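Local coordinates for head completion protein gp6 (Enterobacteria phage HK97, PDB 3JVO), which completes the phage head as a thirteen-membered ring between the portal protein and gp7, with an open central channel through which DNA is ejected, at residues D7-S12 with A62-F67. Numbering follows the deposited sequence.
Sequences DVISLS and AVLLVF
In the helical core of the gp6 subunit, the linker between helices 5-8 and 11-17 meets helix 57-72 through one side chain of the linker, that of I9, which touches V63 and L64. The CA atoms of I9 and L64 lie 8.7 Å apart, so the two backbones stay well separated and the side chains bridge the interval. The CD1 methyl of I9 does the touching: it lies 4.1 Å from CG of L64 and equally far from CD2 of that leucine, and 4.2 Å from CG1 of V63. It therefore sits over two consecutive residues of the helix, meeting one methyl of the valine, and both the branch carbon and one methyl of the leucine. What carries CD1 so far is the extended ethyl arm of I9: CG1 stands anti to the carbonyl carbon (chi1 -59°), and chi2 of 167° stretches the chain outward to the helix. L64 comes in at a slant, its CA-CB bond running past the linker while the isobutyl end swings round to the isoleucine. F14, on helix 11-17, touches I9, V63 and L64 alike, and its ring meets that of F67 at about 55°, so both linker and helix share an aromatic neighbour. Beyond I9 the chain turns into helix 11-17, with S10 at its N-cap, its OG hydrogen-bonded to N of L13. L64 also packs on L31 of a neighbouring subunit, placing the same leucine in both the subunit core and the interface between copies in the ring. All three touching residues are buried and the two segments meet purely through aliphatic carbon, over a modest 107 Å², so between these two segments the attraction is presumably that of dispersion and excluded water, with F14 adding to it from beside the contact.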
loop_
_atom_site.group_PDB
_atom_site.type_symbol
_atom_site.label_atom_id
_atom_site.label_comp_id
_atom_site.label_asym_id
_atom_site.label_seq_id
_atom_site.Cartn_x
_atom_site.Cartn_y
_atom_site.Cartn_z
ATOM N N ASP G 7 3.420 33.547 38.972
ATOM C CA ASP G 7 4.630 33.987 39.675
ATOM C C ASP G 7 5.836 33.204 39.213
ATOM O O ASP G 7 6.972 33.590 39.486
ATOM C CB ASP G 7 4.500 33.773 41.181
ATOM C CG ASP G 7 3.510 34.718 41.837
ATOM O OD1 ASP G 7 3.264 35.820 41.285
ATOM O OD2 ASP G 7 2.988 34.343 42.920
ATOM N N VAL G 8 5.576 32.074 38.558
ATOM C CA VAL G 8 6.602 31.187 38.007
ATOM C C VAL G 8 6.878 31.586 36.543
ATOM O O VAL G 8 8.016 31.793 36.160
ATOM C CB VAL G 8 6.143 29.695 38.117
ATOM C CG1 VAL G 8 7.177 28.729 37.540
ATOM C CG2 VAL G 8 5.816 29.321 39.576
ATOM N N ILE G 9 5.823 31.695 35.727
ATOM C CA ILE G 9 5.943 32.147 34.346
ATOM C C ILE G 9 4.894 33.201 34.119
ATOM O O ILE G 9 3.704 32.940 34.284
ATOM C CB ILE G 9 5.669 31.015 33.340
ATOM C CG1 ILE G 9 6.637 29.857 33.544
ATOM C CG2 ILE G 9 5.723 31.547 31.872
ATOM C CD1 ILE G 9 6.233 28.589 32.800
ATOM N N SER G 10 5.316 34.386 33.703
ATOM C CA SER G 10 4.368 35.489 33.511
ATOM C C SER G 10 3.355 35.193 32.402
ATOM O O SER G 10 3.611 34.403 31.502
ATOM C CB SER G 10 5.119 36.767 33.178
ATOM O OG SER G 10 5.655 36.659 31.867
ATOM N N LEU G 11 2.201 35.839 32.482
ATOM C CA LEU G 11 1.171 35.727 31.453
ATOM C C LEU G 11 1.703 36.148 30.085
ATOM O O LEU G 11 1.380 35.536 29.065
ATOM C CB LEU G 11 -0.044 36.587 31.831
ATOM C CG LEU G 11 -1.234 36.569 30.875
ATOM C CD1 LEU G 11 -1.722 35.152 30.701
ATOM C CD2 LEU G 11 -2.378 37.465 31.406
ATOM N N SER G 12 2.504 37.208 30.078
ATOM C CA SER G 12 3.197 37.664 28.890
ATOM C C SER G 12 4.027 36.554 28.237
ATOM O O SER G 12 3.987 36.388 27.028
ATOM C CB SER G 12 4.105 38.843 29.248
ATOM O OG SER G 12 4.810 39.287 28.103
ATOM N N ALA G 62 8.374 22.048 30.652
ATOM C CA ALA G 62 7.221 21.154 30.533
ATOM C C ALA G 62 5.862 21.872 30.654
ATOM O O ALA G 62 4.936 21.579 29.905
ATOM C CB ALA G 62 7.311 19.971 31.542
ATOM N N VAL G 63 5.738 22.799 31.599
ATOM C CA VAL G 63 4.486 23.527 31.781
ATOM C C VAL G 63 4.131 24.293 30.490
ATOM O O VAL G 63 2.985 24.310 30.055
ATOM C CB VAL G 63 4.580 24.509 32.983
ATOM C CG1 VAL G 63 3.366 25.467 33.013
ATOM C CG2 VAL G 63 4.705 23.745 34.323
ATOM N N LEU G 64 5.132 24.923 29.889
ATOM C CA LEU G 64 4.932 25.635 28.629
ATOM C C LEU G 64 4.408 24.696 27.547
ATOM O O LEU G 64 3.527 25.071 26.778
ATOM C CB LEU G 64 6.222 26.292 28.160
ATOM C CG LEU G 64 6.679 27.571 28.868
ATOM C CD1 LEU G 64 8.038 27.994 28.266
ATOM C CD2 LEU G 64 5.669 28.728 28.732
ATOM N N LEU G 65 4.924 23.461 27.501
ATOM C CA LEU G 65 4.498 22.524 26.454
ATOM C C LEU G 65 3.072 22.026 26.695
ATOM O O LEU G 65 2.254 21.900 25.765
ATOM C CB LEU G 65 5.463 21.349 26.361
ATOM C CG LEU G 65 6.888 21.635 25.844
ATOM C CD1 LEU G 65 7.778 20.481 26.217
ATOM C CD2 LEU G 65 6.837 21.815 24.326
ATOM N N VAL G 66 2.772 21.749 27.949
ATOM C CA VAL G 66 1.445 21.263 28.314
ATOM C C VAL G 66 0.425 22.391 28.076
ATOM O O VAL G 66 -0.652 22.150 27.555
ATOM C CB VAL G 66 1.429 20.711 29.774
ATOM C CG1 VAL G 66 -0.018 20.339 30.222
ATOM C CG2 VAL G 66 2.319 19.495 29.856
ATOM N N PHE G 67 0.781 23.608 28.479
ATOM C CA PHE G 67 -0.073 24.794 28.299
ATOM C C PHE G 67 -0.387 25.022 26.813
ATOM O O PHE G 67 -1.547 25.216 26.428
ATOM C CB PHE G 67 0.604 26.046 28.904
ATOM C CG PHE G 67 0.115 27.351 28.301
ATOM C CD1 PHE G 67 -1.025 27.977 28.790
ATOM C CD2 PHE G 67 0.770 27.919 27.212
ATOM C CE1 PHE G 67 -1.493 29.158 28.192
ATOM C CE2 PHE G 67 0.320 29.113 26.625
ATOM C CZ PHE G 67 -0.802 29.730 27.117
#